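Local coordinates for protein copper-containing nitrite reductase (Hyphomicrobium denitrificans 1NES1, PDB 6TFD) that probably reduces nitrite to nitric oxide with electrons from a cytochrome c, working as a copper-binding homotrimer, at residues A[166-171]-A[207-212]; A[171-176]-A[212-217]. All coordinates share one frame; numbering follows the deposited sequence.

Contact 1. Residues A[166-171]-A[207-212]; sequences TVRIDL and TVELHL
The guanidinium of R168 lies flat over one face of the H211 imidazole, the two centres 3.5 Å apart and the planes tilted by 15°, with NH2 above the middle of the ring. At the guanidinium's own edge sits D170, on the same strand: NH2 donates to OD1 of D170 at 3.1 Å, almost within the guanidinium plane, in a salt bridge. At the edge of the ring, NE2 of H211 gives a straight hydrogen bond of 2.9 Å to OE1 of E209, which receives it on its anti lone pair. ND1 has a weak bond to E246, so both ring nitrogens have partners, and these bonds and the stack limit the ring's turning. R168 gets there with CG anti to the backbone N (chi1 154°) and an extended chain crossing the histidine at about a right angle. The carboxylates of E209 and E246 would tend to favour a protonated H211, the stacked guanidinium to oppose it. The opposite side of the sheet is apolar: CD1 of I169 meets CG1 of V208 at 3.6 Å, and CD1 of L210 touches CD1 of L171 at 3.7 Å. Between these faces, five backbone hydrogen bonds pair the strands in alternation, from V167 N to T207 O at one end to L171 N to H211 O at the other. This is parallel beta pairing in a cupredoxin domain of the multicopper oxidase family.

Contact 2. Residues A[171-176]-A[212-217]; sequences LETVEL and LKNAKD
L171 O accepts from K213 N at 2.9 Å, T173 N gives to K213 O, and A215 N closes the parallel pairing on T173 O with a longer bond of 3.2 Å, where the second strand runs out into a loop. T173 is buried here and meets both L212 and N214. Its OG1 stands between the backbone N and the carbonyl carbon (chi1 54°), which brings it 2.9 Å from OD1 of N214 and turns CG2 onto CD2 of L212, 3.6 Å away. The N214 amide is held from several directions, its ND2 bonding to the carbonyls of T241 and M220 and its OD1 to S218. On the other side of the sheet E172 reaches out in an extended chain, its CG 4.0 Å from CB of K213 and its OE1 near the A215 methyl. Cutting E172 back to an alanine would probably open a gap over CB of K213 and take away the neighbour of the A215 methyl. Past the last direct bond a water carries on the link, accepting from E175 N at 2.7 Å and donating to OD1 of D217. The carboxylate of E175 turns to the later part of that loop, OE1 bonding to NE2 of the copper ligand H222. T173 packs on M276, another ligand of that copper, and on F191 of strand 184-191, which flanks strand 166-181 opposite strand 207-214.

Overall arrangement
Contacts 1 and 2 are successive lengths of one parallel strand pair, 166-181 with 207-214, their centres about 16 Å apart and joined at the shared residues L171 and L212. Along the chain the order is 166-171, 171-176, 207-212, 212-217, so both strands advance together from contact 1 to contact 2. Within their mixed sheet the pair is flanked by strand 246-252 beside 207-214 and strand 184-191 beside 166-181. Contact 1 includes the end touched by P448 of a second subunit, whereas contact 2 approaches the copper bound by H222, C263, H271 and M276. The paired strands therefore run from a subunit interface to the edge of a metal site.

Contact 1. Residues A[166-171]-A[207-212]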
loop_
_atom_site.group_PDB
_atom_site.type_symbol
_atom_site.label_atom_id
_atom_site.label_comp_id
_atom_site.label_asym_id
_atom_site.label_seq_id
_atom_site.Cartn_x
_atom_site.Cartn_y
_atom_site.Cartn_z
ATOM N N THR A 166 -63.451 17.897 -5.937
ATOM C CA THR A 166 -62.488 17.579 -4.857
ATOM C C THR A 166 -62.225 16.074 -4.853
ATOM O O THR A 166 -63.179 15.309 -4.660
ATOM C CB THR A 166 -62.978 18.029 -3.480
ATOM O OG1 THR A 166 -63.008 19.455 -3.436
ATOM C CG2 THR A 166 -62.081 17.541 -2.363
ATOM N N VAL A 167 -60.970 15.674 -5.047
ATOM C CA VAL A 167 -60.526 14.255 -4.914
ATOM C C VAL A 167 -59.627 14.179 -3.674
ATOM O O VAL A 167 -58.712 15.044 -3.547
ATOM C CB VAL A 167 -59.792 13.745 -6.171
ATOM C CG1 VAL A 167 -59.323 12.306 -6.004
ATOM C CG2 VAL A 167 -60.637 13.877 -7.426
ATOM N N ARG A 168 -59.898 13.212 -2.787
ATOM C CA ARG A 168 -59.080 12.935 -1.582
ATOM C C ARG A 168 -58.092 11.811 -1.927
ATOM O O ARG A 168 -58.530 10.785 -2.486
ATOM C CB ARG A 168 -59.952 12.568 -0.377
ATOM C CG ARG A 168 -59.232 11.701 0.644
ATOM C CD ARG A 168 -59.866 11.731 2.012
ATOM N NE ARG A 168 -58.924 11.235 2.999
ATOM C CZ ARG A 168 -59.092 11.283 4.317
ATOM N NH1 ARG A 168 -60.188 11.805 4.838
ATOM N NH2 ARG A 168 -58.154 10.805 5.115
ATOM N N ILE A 169 -56.810 12.027 -1.615
ATOM C CA ILE A 169 -55.705 11.047 -1.810
ATOM C C ILE A 169 -55.023 10.798 -0.459
ATOM O O ILE A 169 -54.712 11.785 0.257
ATOM C CB ILE A 169 -54.734 11.570 -2.874
ATOM C CG1 ILE A 169 -55.421 11.640 -4.240
ATOM C CG2 ILE A 169 -53.480 10.719 -2.917
ATOM C CD1 ILE A 169 -54.634 12.408 -5.274
ATOM N N ASP A 170 -54.815 9.522 -0.127
ATOM C CA ASP A 170 -54.130 9.087 1.111
ATOM C C ASP A 170 -52.808 8.446 0.733
ATOM O O ASP A 170 -52.816 7.477 -0.045
ATOM C CB ASP A 170 -54.981 8.111 1.917
ATOM C CG ASP A 170 -56.151 8.812 2.578
ATOM O OD1 ASP A 170 -55.911 9.860 3.218
ATOM O OD2 ASP A 170 -57.289 8.334 2.404
ATOM N N LEU A 171 -51.733 8.990 1.285
ATOM C CA LEU A 171 -50.360 8.487 1.102
ATOM C C LEU A 171 -49.834 8.153 2.479
ATOM O O LEU A 171 -50.087 8.980 3.388
ATOM C CB LEU A 171 -49.503 9.558 0.431
ATOM C CG LEU A 171 -49.737 9.744 -1.070
ATOM C CD1 LEU A 171 -48.826 10.842 -1.622
ATOM C CD2 LEU A 171 -49.520 8.446 -1.835
ATOM N N THR A 207 -59.657 19.661 -7.421
ATOM C CA THR A 207 -58.999 20.101 -6.170
ATOM C C THR A 207 -58.569 18.807 -5.470
ATOM O O THR A 207 -59.423 17.899 -5.325
ATOM C CB THR A 207 -59.921 21.043 -5.386
ATOM O OG1 THR A 207 -59.883 22.337 -5.991
ATOM C CG2 THR A 207 -59.537 21.203 -3.930
ATOM N N VAL A 208 -57.275 18.679 -5.150
ATOM C CA VAL A 208 -56.715 17.474 -4.468
ATOM C C VAL A 208 -56.622 17.766 -2.968
ATOM O O VAL A 208 -56.000 18.802 -2.607
ATOM C CB VAL A 208 -55.355 17.073 -5.060
ATOM C CG1 VAL A 208 -54.747 15.901 -4.310
ATOM C CG2 VAL A 208 -55.478 16.765 -6.546
ATOM N N GLU A 209 -57.282 16.923 -2.158
ATOM C CA GLU A 209 -57.194 16.899 -0.669
ATOM C C GLU A 209 -56.238 15.755 -0.309
ATOM O O GLU A 209 -56.686 14.586 -0.317
ATOM C CB GLU A 209 -58.579 16.734 -0.023
ATOM C CG GLU A 209 -58.595 16.772 1.506
ATOM C CD GLU A 209 -59.942 16.441 2.152
ATOM O OE1 GLU A 209 -59.971 15.805 3.221
ATOM O OE2 GLU A 209 -60.970 16.829 1.593
ATOM N N LEU A 210 -54.969 16.080 -0.045
ATOM C CA LEU A 210 -53.915 15.067 0.223
ATOM C C LEU A 210 -53.724 14.866 1.726
ATOM O O LEU A 210 -53.436 15.858 2.408
ATOM C CB LEU A 210 -52.594 15.513 -0.392
ATOM C CG LEU A 210 -51.469 14.533 -0.114
ATOM C CD1 LEU A 210 -51.516 13.404 -1.114
ATOM C CD2 LEU A 210 -50.135 15.223 -0.149
ATOM N N HIS A 211 -53.826 13.618 2.184
ATOM C CA HIS A 211 -53.480 13.162 3.557
ATOM C C HIS A 211 -52.179 12.341 3.517
ATOM O O HIS A 211 -52.210 11.225 2.956
ATOM C CB HIS A 211 -54.652 12.357 4.130
ATOM C CG HIS A 211 -55.859 13.194 4.369
ATOM N ND1 HIS A 211 -56.164 13.694 5.619
ATOM C CD2 HIS A 211 -56.798 13.677 3.519
ATOM C CE1 HIS A 211 -57.249 14.444 5.533
ATOM N NE2 HIS A 211 -57.653 14.452 4.256
ATOM N N LEU A 212 -51.080 12.860 4.083
ATOM C CA LEU A 212 -49.809 12.094 4.226
ATOM C C LEU A 212 -49.630 11.666 5.690
ATOM O O LEU A 212 -49.447 12.559 6.575
ATOM C CB LEU A 212 -48.615 12.925 3.739
ATOM C CG LEU A 212 -47.371 12.114 3.354
ATOM C CD1 LEU A 212 -46.451 12.909 2.454
ATOM C CD2 LEU A 212 -46.594 11.650 4.580
#

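Contact 2. Residues A[171-176]-A[212-217]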
loop_
_atom_site.group_PDB
_atom_site.type_symbol
_atom_site.label_atom_id
_atom_site.label_comp_id
_atom_site.label_asym_id
_atom_site.label_seq_id
_atom_site.Cartn_x
_atom_site.Cartn_y
_atom_site.Cartn_z
ATOM N N LEU A 171 -51.733 8.990 1.285
ATOM C CA LEU A 171 -50.360 8.487 1.102
ATOM C C LEU A 171 -49.834 8.153 2.479
ATOM O O LEU A 171 -50.087 8.980 3.388
ATOM C CB LEU A 171 -49.503 9.558 0.431
ATOM C CG LEU A 171 -49.737 9.744 -1.070
ATOM C CD1 LEU A 171 -48.826 10.842 -1.622
ATOM C CD2 LEU A 171 -49.520 8.446 -1.835
ATOM N N GLU A 172 -49.183 6.986 2.596
ATOM C CA GLU A 172 -48.480 6.515 3.821
ATOM C C GLU A 172 -46.984 6.286 3.529
ATOM O O GLU A 172 -46.632 5.449 2.642
ATOM C CB GLU A 172 -49.136 5.247 4.372
ATOM C CG GLU A 172 -48.968 5.151 5.875
ATOM C CD GLU A 172 -49.191 3.800 6.527
ATOM O OE1 GLU A 172 -49.028 3.728 7.767
ATOM O OE2 GLU A 172 -49.522 2.839 5.804
ATOM N N THR A 173 -46.117 6.978 4.261
ATOM C CA THR A 173 -44.645 6.868 4.122
ATOM C C THR A 173 -44.161 5.731 5.037
ATOM O O THR A 173 -44.308 5.862 6.259
ATOM C CB THR A 173 -43.997 8.233 4.374
ATOM O OG1 THR A 173 -44.446 8.720 5.640
ATOM C CG2 THR A 173 -44.343 9.227 3.287
ATOM N N VAL A 174 -43.611 4.661 4.448
ATOM C CA VAL A 174 -43.286 3.384 5.142
ATOM C C VAL A 174 -41.840 3.011 4.808
ATOM O O VAL A 174 -41.540 2.896 3.598
ATOM C CB VAL A 174 -44.245 2.259 4.713
ATOM C CG1 VAL A 174 -43.949 0.970 5.458
ATOM C CG2 VAL A 174 -45.712 2.640 4.855
ATOM N N GLU A 175 -41.003 2.833 5.841
ATOM C CA GLU A 175 -39.606 2.315 5.756
ATOM C C GLU A 175 -39.640 0.815 6.066
ATOM O O GLU A 175 -40.290 0.423 7.031
ATOM C CB GLU A 175 -38.667 3.031 6.727
ATOM C CG GLU A 175 -38.702 4.551 6.645
ATOM C CD GLU A 175 -38.042 5.226 7.835
ATOM O OE1 GLU A 175 -38.022 6.500 7.910
ATOM O OE2 GLU A 175 -37.583 4.472 8.717
ATOM N N LEU A 176 -38.994 -0.009 5.250
ATOM C CA LEU A 176 -39.173 -1.472 5.350
ATOM C C LEU A 176 -38.140 -2.155 4.459
ATOM O O LEU A 176 -37.774 -1.572 3.418
ATOM C CB LEU A 176 -40.609 -1.848 4.949
ATOM C CG LEU A 176 -40.837 -2.189 3.478
ATOM C CD1 LEU A 176 -42.164 -2.871 3.277
ATOM C CD2 LEU A 176 -40.780 -0.953 2.618
ATOM N N LEU A 212 -51.080 12.860 4.083
ATOM C CA LEU A 212 -49.809 12.094 4.226
ATOM C C LEU A 212 -49.630 11.666 5.690
ATOM O O LEU A 212 -49.447 12.559 6.575
ATOM C CB LEU A 212 -48.615 12.925 3.739
ATOM C CG LEU A 212 -47.371 12.114 3.354
ATOM C CD1 LEU A 212 -46.451 12.909 2.454
ATOM C CD2 LEU A 212 -46.594 11.650 4.580
ATOM N N LYS A 213 -49.670 10.353 5.925
ATOM C CA LYS A 213 -49.397 9.726 7.242
ATOM C C LYS A 213 -47.975 9.173 7.197
ATOM O O LYS A 213 -47.665 8.461 6.220
ATOM C CB LYS A 213 -50.351 8.562 7.525
ATOM C CG LYS A 213 -51.757 8.912 8.002
ATOM C CD LYS A 213 -52.640 7.665 8.204
ATOM C CE LYS A 213 -53.303 7.579 9.565
ATOM N NZ LYS A 213 -54.635 8.228 9.569
ATOM N N ASN A 214 -47.150 9.504 8.198
ATOM C CA ASN A 214 -45.823 8.881 8.424
ATOM C C ASN A 214 -46.051 7.731 9.390
ATOM O O ASN A 214 -46.534 8.020 10.510
ATOM C CB ASN A 214 -44.797 9.869 8.981
ATOM C CG ASN A 214 -43.365 9.472 8.690
ATOM O OD1 ASN A 214 -43.098 8.364 8.233
ATOM N ND2 ASN A 214 -42.434 10.381 8.929
ATOM N N ALA A 215 -45.750 6.489 8.991
ATOM C CA ALA A 215 -45.887 5.315 9.892
ATOM C C ALA A 215 -45.108 5.552 11.203
ATOM O O ALA A 215 -44.063 6.291 11.206
ATOM C CB ALA A 215 -45.450 4.043 9.204
ATOM N N LYS A 216 -45.591 4.949 12.293
ATOM C CA LYS A 216 -45.019 5.107 13.658
ATOM C C LYS A 216 -43.587 4.553 13.698
ATOM O O LYS A 216 -42.743 5.117 14.425
ATOM C CB LYS A 216 -45.889 4.380 14.684
ATOM C CG LYS A 216 -47.185 5.075 15.078
ATOM C CD LYS A 216 -48.345 4.117 15.334
ATOM C CE LYS A 216 -48.120 3.157 16.485
ATOM N NZ LYS A 216 -48.941 3.502 17.673
ATOM N N ASP A 217 -43.315 3.488 12.946
ATOM C CA ASP A 217 -42.017 2.762 12.986
ATOM C C ASP A 217 -40.973 3.436 12.061
ATOM O O ASP A 217 -39.842 2.907 11.965
ATOM C CB ASP A 217 -42.239 1.272 12.692
ATOM C CG ASP A 217 -42.645 0.934 11.262
ATOM O OD1 ASP A 217 -43.132 1.834 10.536
ATOM O OD2 ASP A 217 -42.449 -0.239 10.870
HETATM O O HOH W 1 -41.585 3.238 8.489
#